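Local coordinates for protein response regulator (Vibrio cholerae O1 biovar El Tor, PDB 7KPO) that probably binds DNA as the DNA-binding domain of the sensor histidine kinase ChiS, which is thought to regulate chitin-utilisation genes, at residues A[5-10]-A[102-107]; A[13-18]-A[75-80]; A[33-38]-A[53-58]; A[41-44]-A[49-52]. All blocks are in the same frame, centred on the assembly; numbering follows the deposited sequence.

Contact 1: A[5-10]-A[102-107]; sequences QDLMRA and QKLLTS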
# COMPACT_ATOMS: atom_id res chain seq x y z
N GLN A 5 25.59 3.37 8.42
CA GLN A 5 25.15 4.79 8.32
C GLN A 5 25.15 5.23 6.85
O GLN A 5 24.20 5.91 6.43
CB GLN A 5 26.04 5.67 9.20
CG GLN A 5 25.93 5.31 10.67
CD GLN A 5 24.51 5.46 11.18
OE1 GLN A 5 23.82 6.43 10.87
NE2 GLN A 5 24.07 4.52 11.99
N ASP A 6 26.17 4.85 6.08
CA ASP A 6 26.23 5.26 4.66
C ASP A 6 25.14 4.53 3.87
O ASP A 6 24.57 5.13 2.95
CB ASP A 6 27.63 5.05 4.08
CG ASP A 6 28.63 6.08 4.59
OD1 ASP A 6 28.18 7.15 5.07
OD2 ASP A 6 29.83 5.81 4.51
N LEU A 7 24.86 3.28 4.22
CA LEU A 7 23.79 2.53 3.52
C LEU A 7 22.45 3.20 3.76
O LEU A 7 21.66 3.37 2.84
CB LEU A 7 23.79 1.08 4.02
CG LEU A 7 22.66 0.21 3.50
CD1 LEU A 7 22.71 0.08 1.98
CD2 LEU A 7 22.71 -1.16 4.16
N MSE A 8 22.18 3.58 5.02
CA MSE A 8 20.93 4.23 5.35
C MSE A 8 20.75 5.50 4.52
O MSE A 8 19.66 5.76 4.01
CB MSE A 8 20.90 4.53 6.86
CG MSE A 8 20.75 3.29 7.71
SE MSE A 8 21.09 3.63 9.60
CE MSE A 8 19.96 5.19 9.93
N ARG A 9 21.82 6.29 4.38
CA ARG A 9 21.76 7.54 3.63
C ARG A 9 21.51 7.24 2.14
O ARG A 9 20.71 7.94 1.51
CB ARG A 9 23.04 8.35 3.87
CG ARG A 9 23.17 8.86 5.30
CD ARG A 9 24.51 9.50 5.62
NE ARG A 9 24.71 10.75 4.90
CZ ARG A 9 24.22 11.93 5.27
NH1 ARG A 9 23.48 12.04 6.36
NH2 ARG A 9 24.46 12.99 4.52
N ALA A 10 22.19 6.23 1.59
CA ALA A 10 21.99 5.87 0.17
C ALA A 10 20.55 5.39 -0.06
O ALA A 10 19.94 5.77 -1.07
CB ALA A 10 22.98 4.81 -0.22
N GLN A 102 13.18 1.02 7.33
CA GLN A 102 12.62 0.71 8.67
C GLN A 102 13.49 -0.33 9.38
O GLN A 102 13.78 -0.16 10.58
CB GLN A 102 11.20 0.17 8.56
CG GLN A 102 10.19 1.21 8.11
CD GLN A 102 8.84 0.59 7.83
OE1 GLN A 102 8.70 -0.62 7.66
NE2 GLN A 102 7.82 1.44 7.75
N LYS A 103 13.89 -1.38 8.67
CA LYS A 103 14.72 -2.46 9.28
C LYS A 103 16.09 -1.90 9.68
O LYS A 103 16.59 -2.28 10.75
CB LYS A 103 14.83 -3.65 8.33
CG LYS A 103 13.53 -4.41 8.11
CD LYS A 103 13.68 -5.61 7.20
CE LYS A 103 12.37 -6.31 6.90
NZ LYS A 103 12.56 -7.45 5.98
N LEU A 104 16.68 -1.03 8.85
CA LEU A 104 17.99 -0.44 9.21
C LEU A 104 17.85 0.43 10.46
O LEU A 104 18.72 0.34 11.34
CB LEU A 104 18.54 0.37 8.04
CG LEU A 104 19.03 -0.46 6.85
CD1 LEU A 104 19.24 0.40 5.61
CD2 LEU A 104 20.30 -1.20 7.21
N LEU A 105 16.78 1.22 10.53
CA LEU A 105 16.59 2.12 11.70
C LEU A 105 16.33 1.32 12.98
O LEU A 105 16.67 1.84 14.06
CB LEU A 105 15.43 3.07 11.39
CG LEU A 105 15.77 4.20 10.42
CD1 LEU A 105 14.51 4.82 9.85
CD2 LEU A 105 16.64 5.25 11.11
N THR A 106 15.79 0.10 12.89
CA THR A 106 15.43 -0.66 14.12
C THR A 106 16.43 -1.79 14.42
O THR A 106 16.22 -2.49 15.43
CB THR A 106 14.01 -1.22 14.02
OG1 THR A 106 13.94 -2.07 12.88
CG2 THR A 106 12.98 -0.12 13.92
N SER A 107 17.48 -1.94 13.61
CA SER A 107 18.49 -3.01 13.85
C SER A 107 19.61 -2.47 14.74
O SER A 107 19.69 -1.26 14.96
CB SER A 107 19.02 -3.55 12.55
OG SER A 107 19.65 -2.53 11.80
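L104 is the residue of 102-107 that first meets 5-10, and it uses two parts of its side chain. Its CB lies 3.7 Å from CG of M8, a selenomethionine; these two side chains slide past each other in opposite directions, between helices whose directions differ by 151° and are thus nearly antiparallel. Farther out, the branched end of L104 crosses L7 at about a right angle: CD2 of L104 is 3.9 Å from CD2 of L7, while CD1 of L104 sits 4.0 Å from CG of L7. One residue later, L105 extends its CD2 branch to 3.5 Å from CE of M8. The bend of M8 at its last torsion (chi3 50°) puts CE there, although that approach belongs to one of two modelled conformers and is doubtful in detail. W70 of helix 70-83 touches both M8 and L105. S107 ends the segment with OG hydrogen-bonded to NZ of K4, just ahead of 5-10. With no hydrogen bond between the two segments themselves, the pairing of the first and last helices rests here on van der Waals contact among leucine and selenomethionine side chains.

Contact 2: A[13-18]-A[75-80]; sequences VEAMTS and NSLDYI
L77 packs both its methyl groups against A15. CD2 of L77 comes to 3.6 Å from the backbone O of A15, and CD1 of L77 lies 4.0 Å from CB of A15, so the leucine touches the helix backbone as well as a methyl side chain. The next residue, the selenomethionine M16, folds over S76: its CE is 3.8 Å from CB of S76, and its SE is 4.1 Å from that same CB. Bends at chi2 (-58°) and chi3 (-72°) curl the M16 chain across to reach it, in one of two modelled conformers. The hydroxyl of S76 is hydrogen-bonded to O of T72 and NE1 of W41. The two helices run roughly parallel, 30° apart with axes 10.1 Å from each other, and the alanine, serine, leucine and selenomethionine side chains meet near the middle of this mainly helical domain, where all four touching residues are buried. Packing slackens towards I80, whose CB points at 13-18 but whose side chain makes no contact with that segment; it touches A19, Y22, W23 and F34. Several partly exposed residues on the flanks are polar. In the conformers described, E14 and S18 turn towards helix 89-106, where OE2 of E14 hydrogen-bonds NE2 of H93, and on the other segment OD1 of D78 forms a salt bridge with NH1 of R98. T17 also faces away from 75-80, against L59.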
# COMPACT_ATOMS: atom_id res chain seq x y z
N VAL A 13 18.02 8.37 -0.07
CA VAL A 13 17.99 9.14 -1.34
C VAL A 13 17.24 8.34 -2.41
O VAL A 13 16.42 8.93 -3.13
CB VAL A 13 19.41 9.54 -1.79
CG1 VAL A 13 19.40 10.11 -3.20
CG2 VAL A 13 20.06 10.51 -0.81
N GLU A 14 17.54 7.05 -2.52
CA GLU A 14 16.84 6.17 -3.51
C GLU A 14 15.34 6.19 -3.22
O GLU A 14 14.55 6.40 -4.16
CB GLU A 14 17.38 4.74 -3.43
CG GLU A 14 16.66 3.76 -4.35
CD GLU A 14 16.78 4.04 -5.84
OE1 GLU A 14 17.71 4.78 -6.24
OE2 GLU A 14 15.94 3.53 -6.61
N ALA A 15 14.96 6.02 -1.96
CA ALA A 15 13.53 5.97 -1.58
C ALA A 15 12.80 7.28 -1.90
O ALA A 15 11.72 7.26 -2.47
CB ALA A 15 13.40 5.61 -0.12
N MSE A 16 13.43 8.41 -1.54
CA MSE A 16 12.80 9.70 -1.73
C MSE A 16 12.64 10.02 -3.21
O MSE A 16 11.57 10.43 -3.65
CB MSE A 16 13.62 10.79 -1.04
CG MSE A 16 13.46 10.80 0.45
SE MSE A 16 11.58 11.04 0.95
CE MSE A 16 11.02 12.88 0.59
N THR A 17 13.71 9.83 -3.98
CA THR A 17 13.66 10.13 -5.40
C THR A 17 12.63 9.22 -6.08
O THR A 17 11.83 9.72 -6.89
CB THR A 17 15.04 10.00 -6.06
OG1 THR A 17 15.54 8.67 -5.92
CG2 THR A 17 16.03 10.98 -5.49
N SER A 18 12.63 7.94 -5.73
CA SER A 18 11.67 6.97 -6.32
C SER A 18 10.24 7.41 -5.98
O SER A 18 9.38 7.44 -6.88
CB SER A 18 11.92 5.57 -5.79
OG SER A 18 13.16 5.06 -6.24
N ASN A 75 7.31 9.46 6.65
CA ASN A 75 5.95 10.05 6.52
C ASN A 75 5.69 10.43 5.06
O ASN A 75 4.54 10.33 4.61
CB ASN A 75 5.76 11.26 7.42
CG ASN A 75 5.71 10.91 8.89
OD1 ASN A 75 5.47 9.76 9.25
ND2 ASN A 75 5.94 11.89 9.74
N SER A 76 6.73 10.87 4.35
CA SER A 76 6.63 11.24 2.92
C SER A 76 6.31 10.00 2.08
O SER A 76 5.41 10.06 1.22
CB SER A 76 7.89 11.89 2.45
OG SER A 76 8.13 13.10 3.15
N LEU A 77 7.05 8.91 2.31
CA LEU A 77 6.79 7.65 1.57
C LEU A 77 5.36 7.19 1.87
O LEU A 77 4.64 6.82 0.92
CB LEU A 77 7.80 6.57 1.99
CG LEU A 77 9.29 6.93 1.85
CD1 LEU A 77 10.16 5.76 2.29
CD2 LEU A 77 9.64 7.33 0.44
N ASP A 78 4.93 7.26 3.13
CA ASP A 78 3.56 6.83 3.52
C ASP A 78 2.51 7.72 2.84
O ASP A 78 1.50 7.19 2.36
CB ASP A 78 3.38 6.85 5.04
CG ASP A 78 4.17 5.77 5.77
OD1 ASP A 78 4.67 4.85 5.11
OD2 ASP A 78 4.29 5.89 7.00
N TYR A 79 2.74 9.03 2.81
CA TYR A 79 1.77 9.97 2.20
C TYR A 79 1.60 9.66 0.71
O TYR A 79 0.47 9.58 0.19
CB TYR A 79 2.22 11.42 2.40
CG TYR A 79 1.25 12.43 1.86
CD1 TYR A 79 1.27 12.81 0.52
CD2 TYR A 79 0.29 13.00 2.68
CE1 TYR A 79 0.38 13.73 0.02
CE2 TYR A 79 -0.61 13.92 2.19
CZ TYR A 79 -0.57 14.29 0.86
OH TYR A 79 -1.45 15.21 0.36
N ILE A 80 2.73 9.50 0.02
CA ILE A 80 2.70 9.22 -1.44
C ILE A 80 2.00 7.87 -1.69
O ILE A 80 1.15 7.81 -2.59
CB ILE A 80 4.13 9.31 -2.01
CG1 ILE A 80 4.57 10.78 -1.97
CG2 ILE A 80 4.20 8.71 -3.40
CD1 ILE A 80 6.04 11.01 -2.23

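Contact 3: A[33-38]-A[53-58]; sequences TFAEQS and RTLDKY. With FMT (formic acid), chain H.
A single methyl group of L55 carries the whole contact between 33-38 and 53-58. CD2 of L55 lies 4.2 Å from CD2 of F34, at the edge of the phenyl ring and near its plane, and 4.5 Å from CB of A35; together the segments bury just 86 Å². The leucine swings its branched end towards helix 31-38 with CG anti to the backbone N (chi1 172°), and it meets F34 on a slant. The other branch, CD1, rests on one modelled conformer of M16 of helix 2-27, and W41 also touches L55. Within 33-38, OG of S38 stands 3.8 Å above one face of the F34 ring, towards its rim, while donating a 2.7 Å hydrogen bond to the backbone O of F34. N of S38 reaches that oxygen from the opposite face of the carbonyl plane, so two bonds grip it. One residue before L55, OG1 of T54 donates to O2 of a formic acid molecule at 2.9 Å. A salt bridge from D56 to K31 supplies a polar tie between the two helical elements. The short, weakly bonded helix 53-57 follows strand 49-51, and its leucine points toward helix 31-38: two helices joined through a beta hairpin, consistent with a helix-turn-helix variant in which the hairpin takes the place of the usual short turn.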
# COMPACT_ATOMS: atom_id res chain seq x y z
N THR A 33 3.68 20.52 -5.10
CA THR A 33 2.31 20.18 -4.62
C THR A 33 2.38 19.08 -3.56
O THR A 33 1.59 19.14 -2.60
CB THR A 33 1.39 19.82 -5.79
OG1 THR A 33 1.29 21.01 -6.57
CG2 THR A 33 0.02 19.36 -5.35
N PHE A 34 3.24 18.09 -3.75
CA PHE A 34 3.38 17.07 -2.68
C PHE A 34 3.73 17.77 -1.36
O PHE A 34 3.10 17.47 -0.33
CB PHE A 34 4.45 16.04 -3.05
CG PHE A 34 5.02 15.38 -1.83
CD1 PHE A 34 4.25 14.55 -1.04
CD2 PHE A 34 6.31 15.67 -1.42
CE1 PHE A 34 4.77 13.99 0.12
CE2 PHE A 34 6.83 15.11 -0.27
CZ PHE A 34 6.06 14.28 0.50
N ALA A 35 4.71 18.68 -1.39
CA ALA A 35 5.17 19.37 -0.16
C ALA A 35 4.06 20.24 0.41
O ALA A 35 3.80 20.17 1.62
CB ALA A 35 6.38 20.24 -0.49
N GLU A 36 3.45 21.03 -0.45
CA GLU A 36 2.42 21.99 -0.02
C GLU A 36 1.18 21.27 0.51
O GLU A 36 0.70 21.62 1.60
CB GLU A 36 2.09 22.89 -1.21
CG GLU A 36 1.06 23.93 -0.87
CD GLU A 36 1.48 24.86 0.25
OE1 GLU A 36 2.68 25.24 0.28
OE2 GLU A 36 0.63 25.19 1.09
N GLN A 37 0.69 20.27 -0.24
CA GLN A 37 -0.56 19.59 0.17
C GLN A 37 -0.32 18.73 1.42
O GLN A 37 -1.18 18.74 2.32
CB GLN A 37 -1.09 18.76 -1.00
CG GLN A 37 -2.57 18.43 -0.88
CD GLN A 37 -3.46 19.65 -0.99
OE1 GLN A 37 -3.06 20.69 -1.52
NE2 GLN A 37 -4.69 19.52 -0.51
N SER A 38 0.81 18.03 1.49
CA SER A 38 1.09 17.15 2.66
C SER A 38 1.48 17.97 3.89
O SER A 38 1.28 17.46 5.01
CB SER A 38 2.20 16.18 2.35
OG SER A 38 3.46 16.84 2.29
N ARG A 53 13.15 23.92 -0.91
CA ARG A 53 14.62 23.99 -0.66
C ARG A 53 15.14 22.81 0.17
O ARG A 53 16.16 22.23 -0.25
CB ARG A 53 14.96 25.33 0.00
CG ARG A 53 16.45 25.63 0.05
CD ARG A 53 16.71 26.97 0.70
NE ARG A 53 16.27 26.99 2.08
CZ ARG A 53 16.18 28.08 2.83
NH1 ARG A 53 15.77 27.99 4.08
NH2 ARG A 53 16.49 29.26 2.32
N THR A 54 14.51 22.50 1.30
CA THR A 54 15.06 21.40 2.14
C THR A 54 14.78 20.04 1.50
O THR A 54 15.70 19.20 1.46
CB THR A 54 14.55 21.51 3.57
OG1 THR A 54 14.82 22.84 4.02
CG2 THR A 54 15.20 20.50 4.49
N LEU A 55 13.55 19.81 1.04
CA LEU A 55 13.22 18.53 0.38
C LEU A 55 14.22 18.26 -0.75
O LEU A 55 14.68 17.12 -0.90
CB LEU A 55 11.80 18.63 -0.19
CG LEU A 55 11.35 17.47 -1.08
CD1 LEU A 55 11.41 16.14 -0.34
CD2 LEU A 55 9.94 17.73 -1.60
N ASP A 56 14.57 19.29 -1.52
CA ASP A 56 15.48 19.10 -2.68
C ASP A 56 16.82 18.52 -2.24
O ASP A 56 17.43 17.79 -3.02
CB ASP A 56 15.67 20.41 -3.43
CG ASP A 56 14.42 20.91 -4.13
OD1 ASP A 56 13.42 20.17 -4.16
OD2 ASP A 56 14.47 22.03 -4.66
N LYS A 57 17.26 18.82 -1.02
CA LYS A 57 18.57 18.32 -0.52
C LYS A 57 18.55 16.80 -0.37
O LYS A 57 19.62 16.18 -0.42
CB LYS A 57 18.92 18.96 0.82
CG LYS A 57 19.14 20.47 0.78
CD LYS A 57 19.46 21.08 2.11
CE LYS A 57 19.67 22.58 2.01
NZ LYS A 57 20.01 23.18 3.32
N TYR A 58 17.36 16.20 -0.23
CA TYR A 58 17.23 14.74 0.00
C TYR A 58 17.24 13.96 -1.31
O TYR A 58 17.18 12.73 -1.25
CB TYR A 58 15.93 14.47 0.77
CG TYR A 58 15.99 14.83 2.23
CD1 TYR A 58 16.02 16.15 2.65
CD2 TYR A 58 16.02 13.84 3.20
CE1 TYR A 58 16.07 16.47 4.00
CE2 TYR A 58 16.09 14.15 4.54
CZ TYR A 58 16.12 15.46 4.95
OH TYR A 58 16.17 15.76 6.29
C FMT H . 11.86 22.10 5.85
O1 FMT H . 11.32 21.59 4.89
O2 FMT H . 12.64 23.17 5.83

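Contact 4: A[41-44]-A[49-52]; sequences WRVY and TLQT. With FMT (formic acid), chain H.
Y44 and Q51 form an antiparallel hydrogen-bonded pair. N of Y44 donates to O of Q51 at 2.8 Å (157° at the hydrogen), and N of Q51 returns a bond to O of Y44 at 2.7 Å (155°). Next to this pair a formic acid molecule, probably from the crystallisation liquor, bridges two residues of 41-44. N of R42 points almost straight at its O1, 3.0 Å away (177°), and OH of Y44 donates to its O2 at 2.8 Å. That O2 lies in the plane of the Y44 ring, beyond its edge, and T54 adds a third hydrogen bond to the molecule. CZ of Y44 lies over one face of the R42 guanidinium, towards the rim of that group, and R53 makes a cation-pi contact with the same tyrosine, so positive charge gathers round the site and would probably suit an anionic guest. CA-H...O contacts supplement the backbone bonds at the same two oxygens: CA of L50 is 3.3 Å from O of Y44, and CA of V43 is 3.5 Å from O of Q51. Beyond them CG1 of V43, set anti to its own backbone N, crosses L50 obliquely at 3.9 Å from CD2. These features identify a two-stranded beta hairpin. V43 and T52 lie against helix 31-38 through F32, E36 and A35, whereas W41 turns inwards and meets the ring of Y58, just after helix 53-57, edge-to-face.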
# COMPACT_ATOMS: atom_id res chain seq x y z
N TRP A 41 6.94 19.35 4.02
CA TRP A 41 8.17 20.10 3.66
C TRP A 41 7.80 21.54 3.39
O TRP A 41 6.72 21.79 2.82
CB TRP A 41 8.85 19.47 2.44
CG TRP A 41 9.19 18.03 2.62
CD1 TRP A 41 8.39 16.96 2.31
CD2 TRP A 41 10.41 17.49 3.15
NE1 TRP A 41 9.04 15.80 2.62
CE2 TRP A 41 10.27 16.09 3.14
CE3 TRP A 41 11.59 18.05 3.65
CZ2 TRP A 41 11.28 15.24 3.58
CZ3 TRP A 41 12.59 17.21 4.10
CH2 TRP A 41 12.43 15.83 4.06
N ARG A 42 8.68 22.45 3.77
CA ARG A 42 8.44 23.90 3.63
C ARG A 42 8.76 24.40 2.22
O ARG A 42 9.59 23.80 1.49
CB ARG A 42 9.20 24.69 4.69
CG ARG A 42 8.67 24.49 6.09
CD ARG A 42 9.22 25.52 7.05
NE ARG A 42 8.79 26.86 6.66
CZ ARG A 42 9.20 27.99 7.23
NH1 ARG A 42 10.06 27.95 8.24
NH2 ARG A 42 8.74 29.15 6.80
N VAL A 43 8.08 25.47 1.87
CA VAL A 43 8.25 26.20 0.59
C VAL A 43 9.00 27.50 0.92
O VAL A 43 8.65 28.15 1.93
CB VAL A 43 6.89 26.47 -0.06
CG1 VAL A 43 6.97 27.51 -1.17
CG2 VAL A 43 6.26 25.17 -0.56
N TYR A 44 9.97 27.84 0.09
CA TYR A 44 10.82 29.04 0.30
C TYR A 44 10.89 29.85 -0.99
O TYR A 44 10.66 29.27 -2.07
CB TYR A 44 12.23 28.62 0.71
CG TYR A 44 12.34 27.91 2.04
CD1 TYR A 44 12.54 28.63 3.21
CD2 TYR A 44 12.25 26.53 2.14
CE1 TYR A 44 12.64 27.99 4.44
CE2 TYR A 44 12.35 25.88 3.36
CZ TYR A 44 12.54 26.61 4.51
OH TYR A 44 12.64 25.98 5.72
N THR A 49 11.82 32.71 -6.74
CA THR A 49 11.04 31.54 -7.23
C THR A 49 10.69 30.63 -6.05
O THR A 49 11.56 30.47 -5.17
CB THR A 49 11.83 30.77 -8.30
OG1 THR A 49 12.16 31.66 -9.36
CG2 THR A 49 11.07 29.58 -8.86
N LEU A 50 9.48 30.06 -6.02
CA LEU A 50 9.08 29.14 -4.91
C LEU A 50 9.83 27.82 -5.08
O LEU A 50 9.80 27.26 -6.19
CB LEU A 50 7.56 28.90 -4.91
CG LEU A 50 6.68 30.11 -4.59
CD1 LEU A 50 5.22 29.70 -4.56
CD2 LEU A 50 7.08 30.75 -3.27
N GLN A 51 10.47 27.35 -4.01
CA GLN A 51 11.25 26.09 -4.07
C GLN A 51 11.07 25.28 -2.79
O GLN A 51 10.93 25.88 -1.71
CB GLN A 51 12.75 26.38 -4.22
CG GLN A 51 13.13 27.24 -5.42
CD GLN A 51 12.95 26.56 -6.75
OE1 GLN A 51 12.68 25.36 -6.84
NE2 GLN A 51 13.15 27.32 -7.82
N THR A 52 11.08 23.95 -2.91
CA THR A 52 11.06 23.03 -1.75
C THR A 52 12.54 22.84 -1.39
O THR A 52 13.06 21.75 -1.57
CB THR A 52 10.29 21.75 -2.09
OG1 THR A 52 10.87 21.19 -3.27
CG2 THR A 52 8.82 22.00 -2.34
C FMT H . 11.86 22.10 5.85
O1 FMT H . 11.32 21.59 4.89
O2 FMT H . 12.64 23.17 5.83

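Contacts 1 and 2 both use helix 2-27, with centres 14 Å apart, and the centre of contact 2 is only about 3 Å from the centre of the chain. The centres of contacts 2 and 3 are about 11 Å apart, and the two meet where CZ of F34 packs 3.6 Å from OG of S76. Contacts 3 and 4 have centres about 7 Å apart and share the formic acid molecule, hydrogen-bonded by R42 and Y44 of 41-44 and by T54 of 53-58. Contacts 1 and 4 are the farthest apart, at 27 Å between centres on opposite sides of the chain's centre. Along the sequence the contacts nest: 4 inside 3, 3 inside 2, and 2 inside 1.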